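Local coordinates for protein enoyl-CoA hydratase/isomerase (Mycobacterium abscessus, PDB 3QXZ) that probably acts on enoyl-CoA thioesters as a hydratase or isomerase of the crotonase family, and carries a bound potassium ion in this crystal, at residues L9-I13 with A42-L46; V52-L57 with T99-A104. All blocks are in the same frame, centred on the assembly; numbering follows the deposited sequence.

Interaction 1: L9-I13 with A42-L46. With K (potassium ion), chain D; EDO (1,2-ethanediol), chain I.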
# COMPACT_ATOMS: atom_id res chain seq x y z
N LEU A 9 -16.43 16.15 24.07
CA LEU A 9 -16.90 15.12 23.16
C LEU A 9 -18.41 15.04 23.22
O LEU A 9 -18.98 14.75 24.29
CB LEU A 9 -16.29 13.76 23.52
CG LEU A 9 -16.56 12.59 22.58
CD1 LEU A 9 -15.93 12.86 21.22
CD2 LEU A 9 -16.02 11.31 23.17
N HIS A 10 -19.07 15.31 22.09
CA HIS A 10 -20.52 15.19 22.01
C HIS A 10 -20.89 13.88 21.33
O HIS A 10 -20.14 13.37 20.50
CB HIS A 10 -21.13 16.39 21.27
CG HIS A 10 -20.94 17.70 21.97
ND1 HIS A 10 -21.29 18.90 21.40
CD2 HIS A 10 -20.43 18.00 23.19
CE1 HIS A 10 -21.02 19.89 22.24
NE2 HIS A 10 -20.49 19.37 23.34
N GLU A 11 -22.05 13.34 21.68
CA GLU A 11 -22.52 12.06 21.16
C GLU A 11 -24.01 12.09 20.88
O GLU A 11 -24.81 12.58 21.70
CB GLU A 11 -22.18 10.94 22.14
CG GLU A 11 -22.62 9.56 21.67
CD GLU A 11 -22.32 8.49 22.68
OE1 GLU A 11 -21.16 8.42 23.15
OE2 GLU A 11 -23.24 7.73 23.02
N GLU A 12 -24.39 11.58 19.71
CA GLU A 12 -25.80 11.42 19.34
C GLU A 12 -25.96 10.11 18.60
O GLU A 12 -25.21 9.85 17.66
CB GLU A 12 -26.24 12.58 18.44
CG GLU A 12 -27.72 12.58 18.08
CD GLU A 12 -28.06 13.67 17.06
OE1 GLU A 12 -27.61 14.82 17.25
OE2 GLU A 12 -28.78 13.36 16.09
N ILE A 13 -26.93 9.29 19.01
CA ILE A 13 -27.21 8.02 18.36
C ILE A 13 -28.60 8.06 17.78
O ILE A 13 -29.57 8.35 18.51
CB ILE A 13 -27.11 6.83 19.33
CG1 ILE A 13 -25.79 6.86 20.11
CG2 ILE A 13 -27.33 5.50 18.56
CD1 ILE A 13 -25.70 5.81 21.20
N ALA A 42 -15.78 6.17 24.77
CA ALA A 42 -16.94 6.19 23.87
C ALA A 42 -16.82 5.10 22.81
O ALA A 42 -17.79 4.40 22.54
CB ALA A 42 -17.12 7.55 23.22
N TYR A 43 -15.65 4.95 22.21
CA TYR A 43 -15.43 3.85 21.25
C TYR A 43 -15.80 2.50 21.87
O TYR A 43 -16.48 1.69 21.25
CB TYR A 43 -13.98 3.81 20.77
CG TYR A 43 -13.65 4.75 19.64
CD1 TYR A 43 -14.62 5.16 18.73
CD2 TYR A 43 -12.35 5.20 19.48
CE1 TYR A 43 -14.29 6.00 17.66
CE2 TYR A 43 -12.02 6.05 18.41
CZ TYR A 43 -13.00 6.45 17.53
OH TYR A 43 -12.69 7.27 16.46
N GLN A 44 -15.34 2.25 23.10
CA GLN A 44 -15.59 0.96 23.72
C GLN A 44 -17.09 0.73 23.99
O GLN A 44 -17.65 -0.33 23.67
CB GLN A 44 -14.79 0.79 25.01
CG GLN A 44 -14.94 -0.63 25.61
CD GLN A 44 -14.37 -1.69 24.68
OE1 GLN A 44 -13.16 -1.76 24.47
NE2 GLN A 44 -15.25 -2.52 24.10
N ARG A 45 -17.75 1.74 24.55
CA ARG A 45 -19.17 1.62 24.88
C ARG A 45 -20.00 1.46 23.61
O ARG A 45 -20.91 0.62 23.57
CB ARG A 45 -19.61 2.85 25.69
CG ARG A 45 -21.10 2.90 25.95
CD ARG A 45 -21.48 4.06 26.88
NE ARG A 45 -20.80 5.30 26.51
CZ ARG A 45 -21.14 6.08 25.49
NH1 ARG A 45 -22.17 5.77 24.70
NH2 ARG A 45 -20.43 7.18 25.25
N LEU A 46 -19.70 2.25 22.58
CA LEU A 46 -20.46 2.21 21.35
C LEU A 46 -20.22 0.90 20.62
O LEU A 46 -21.14 0.35 20.00
CB LEU A 46 -20.14 3.43 20.46
CG LEU A 46 -20.58 4.78 21.03
CD1 LEU A 46 -20.01 5.90 20.18
CD2 LEU A 46 -22.10 4.88 21.13
K K D . -21.81 -1.72 18.17
C1 EDO I . -12.01 -3.22 21.46
O1 EDO I . -11.63 -3.39 22.83
C2 EDO I . -13.12 -4.20 21.10
O2 EDO I . -14.38 -3.72 21.61
O HOH W 1 -22.37 -4.36 17.76
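Glu11 of strand 9-13 faces Ala42, Arg45 and Leu46 of helix 42-46. The two segments run nearly parallel, with 14° between their directions. Their axes stay 11.7 Å apart at closest approach, so the gap is bridged by side chains. The CA atoms of Glu11 and Ala42 are nearest neighbours across it, as are those of Ile13 and Leu46. The polar link is a two-pronged salt bridge. Glu11 and Arg45 extend toward each other from the two sides of the gap. Arg45 meets the carboxylate end-on: NH2 bonds to Glu11 OE1 at a short 2.5 Å, and NH1 bonds to Glu11 OE2 at 2.8 Å. Both oxygens use their syn lone pairs. The carboxylate and guanidinium planes are 23° apart, so the groups meet edge to edge, nearly coplanar, and the paired bonds should hinder rotation of either. Glu11 spans the gap because its chain is extended through CG and CD. Arg45 instead bends at chi3, 45°, which turns its guanidinium back to the strand.

The strand is an edge strand of the mixed sheet of the crotonase fold within this chain, and helix 33-48 packs over one face of that sheet. Apolar contacts flank the salt bridge. Before it, Leu9 CD2 rests on Ala42 CB at 3.9 Å. After it, Ile13 CD1 touches Leu46 CD2 at 3.7 Å, the two side chains pointing opposite ways as they pass. The same Leu46 CD2 also lies against Glu11 OE2, placing a methyl beside the carboxylate. Leu46 reaches on to Ala18 of the next strand. Leu46 O binds the potassium ion at 2.8 Å. On the helix, Gln44 holds an ethanediol molecule, probably from the crystallisation liquor, through both ends of its amide.

Interaction 2: V52-L57 with T99-A104. With K (potassium ion), chain D; EDO (1,2-ethanediol), chain H.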
# COMPACT_ATOMS: atom_id res chain seq x y z
N VAL A 52 -25.79 0.03 17.86
CA VAL A 52 -24.91 0.93 17.09
C VAL A 52 -24.21 0.13 15.98
O VAL A 52 -23.37 -0.75 16.26
CB VAL A 52 -23.90 1.66 17.97
CG1 VAL A 52 -22.91 2.48 17.11
CG2 VAL A 52 -24.60 2.60 18.98
N ARG A 53 -24.59 0.42 14.75
CA ARG A 53 -24.06 -0.25 13.56
C ARG A 53 -22.80 0.41 13.00
O ARG A 53 -21.94 -0.29 12.42
CB ARG A 53 -25.13 -0.34 12.46
CG ARG A 53 -26.34 -1.24 12.81
CD ARG A 53 -25.99 -2.72 13.04
NE ARG A 53 -25.01 -3.12 12.04
CZ ARG A 53 -25.25 -3.36 10.76
NH1 ARG A 53 -26.50 -3.41 10.27
NH2 ARG A 53 -24.22 -3.59 9.97
N VAL A 54 -22.70 1.72 13.15
CA VAL A 54 -21.59 2.51 12.59
C VAL A 54 -21.36 3.70 13.51
O VAL A 54 -22.32 4.27 14.04
CB VAL A 54 -21.90 3.05 11.16
CG1 VAL A 54 -20.71 3.79 10.57
CG2 VAL A 54 -22.35 1.97 10.23
N ILE A 55 -20.09 4.07 13.64
CA ILE A 55 -19.69 5.27 14.36
C ILE A 55 -19.11 6.27 13.36
O ILE A 55 -18.23 5.92 12.56
CB ILE A 55 -18.63 4.95 15.43
CG1 ILE A 55 -19.19 3.96 16.46
CG2 ILE A 55 -18.12 6.23 16.11
CD1 ILE A 55 -18.12 3.16 17.23
N VAL A 56 -19.60 7.51 13.41
CA VAL A 56 -19.03 8.61 12.61
C VAL A 56 -18.35 9.58 13.55
O VAL A 56 -18.98 10.04 14.50
CB VAL A 56 -20.12 9.31 11.77
CG1 VAL A 56 -19.55 10.52 11.00
CG2 VAL A 56 -20.76 8.32 10.79
N LEU A 57 -17.07 9.87 13.30
CA LEU A 57 -16.30 10.85 14.06
C LEU A 57 -16.14 12.13 13.25
O LEU A 57 -15.72 12.10 12.08
CB LEU A 57 -14.93 10.27 14.41
CG LEU A 57 -14.01 11.17 15.24
CD1 LEU A 57 -14.58 11.51 16.62
CD2 LEU A 57 -12.65 10.47 15.37
N THR A 99 -17.16 -2.52 15.24
CA THR A 99 -18.05 -1.55 14.60
C THR A 99 -17.28 -0.68 13.62
O THR A 99 -16.28 -0.09 14.00
CB THR A 99 -18.72 -0.66 15.67
OG1 THR A 99 -19.41 -1.52 16.59
CG2 THR A 99 -19.69 0.36 15.07
N PRO A 100 -17.77 -0.55 12.37
CA PRO A 100 -17.14 0.36 11.41
C PRO A 100 -17.11 1.80 11.91
O PRO A 100 -18.07 2.26 12.57
CB PRO A 100 -18.04 0.24 10.17
CG PRO A 100 -18.56 -1.17 10.24
CD PRO A 100 -18.82 -1.36 11.73
N VAL A 101 -16.00 2.48 11.60
CA VAL A 101 -15.80 3.87 12.00
C VAL A 101 -15.45 4.68 10.76
O VAL A 101 -14.49 4.35 10.05
CB VAL A 101 -14.67 3.99 13.05
CG1 VAL A 101 -14.38 5.46 13.36
CG2 VAL A 101 -15.07 3.27 14.35
N ILE A 102 -16.23 5.73 10.50
CA ILE A 102 -15.98 6.66 9.42
C ILE A 102 -15.60 8.02 10.01
O ILE A 102 -16.32 8.54 10.87
CB ILE A 102 -17.25 6.85 8.56
CG1 ILE A 102 -17.72 5.51 7.97
CG2 ILE A 102 -17.01 7.90 7.45
CD1 ILE A 102 -19.14 5.57 7.32
N ALA A 103 -14.47 8.57 9.58
CA ALA A 103 -14.05 9.91 9.99
C ALA A 103 -14.51 10.91 8.94
O ALA A 103 -14.06 10.88 7.77
CB ALA A 103 -12.54 9.97 10.21
N ALA A 104 -15.46 11.74 9.35
CA ALA A 104 -15.95 12.85 8.53
C ALA A 104 -15.08 14.05 8.87
O ALA A 104 -15.37 14.82 9.81
CB ALA A 104 -17.44 13.11 8.84
K K D . -21.81 -1.72 18.17
C1 EDO H . -20.85 -4.53 14.19
O1 EDO H . -20.74 -4.57 12.77
C2 EDO H . -21.83 -3.42 14.52
O2 EDO H . -23.18 -3.79 14.14
O HOH W 1 -22.37 -4.36 17.76
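Ile55 and Val101 sit side by side in two parallel neighbouring strands, 54-57 and 101-104. Four backbone hydrogen bonds join the segments, running from Ile55 N to Pro100 O, Ile102 N to Ile55 O, Leu57 N to Ile102 O and Ala104 N to Leu57 O. The first is nearly straight, at 174°; the last is more bent, at 145°. The packed part is buried on both faces. On one, Val54 CG1 meets Ile102 CD1 at 4.0 Å and Val56 CG1 meets Ala104 CB at 4.0 Å, with helix 186-203 beyond. On the other, Ile55 CB lies 4.1 Å from Val101 CG2, and Tyr43 of helix 33-48 covers both residues and Leu57.

At the start of the pair, no backbone hydrogen bond joins Val52 or Arg53 to Thr99 or Pro100; close carbon contacts and the ion hold it. Thr99 CG2 lies 3.5 Å from Arg53 O and also touches Ile55 CD1. A chi1 of -57° sets Thr99 OG1 beside the backbone N, on the side of the potassium ion, 2.9 Å away. Val52 O binds the same ion at 2.6 Å. The partly exposed side is at Arg53. Its CB points away from segment 99-104; at the far end NE bonds, at a bent angle, to an ethanediol probably from the crystallisation liquor. This is the parallel core of the crotonase-fold sheet, with a potassium site at the N-terminal end of the two strands.

How the interactions relate
The centres of interaction 1 and interaction 2 lie 10 Å apart. Helix 33-48 leads along the chain into strand 54-59, so interaction 1 is complete before interaction 2 begins. Both involve the same sheet. They also touch directly. Leu46 CB packs 3.8 Å from Ile55 CD1, and Tyr43 OH comes within 3.4 Å of Leu57 CD2. The potassium ion also connects them. Leu46 O comes from interaction 1, while Val52 O and Thr99 OG1 come from interaction 2. The backbone oxygens of Asp47 and Asp49 and one shared water complete the six ligands. The ion thus joins the helix end, the following loop and the loop just before strand 101-105.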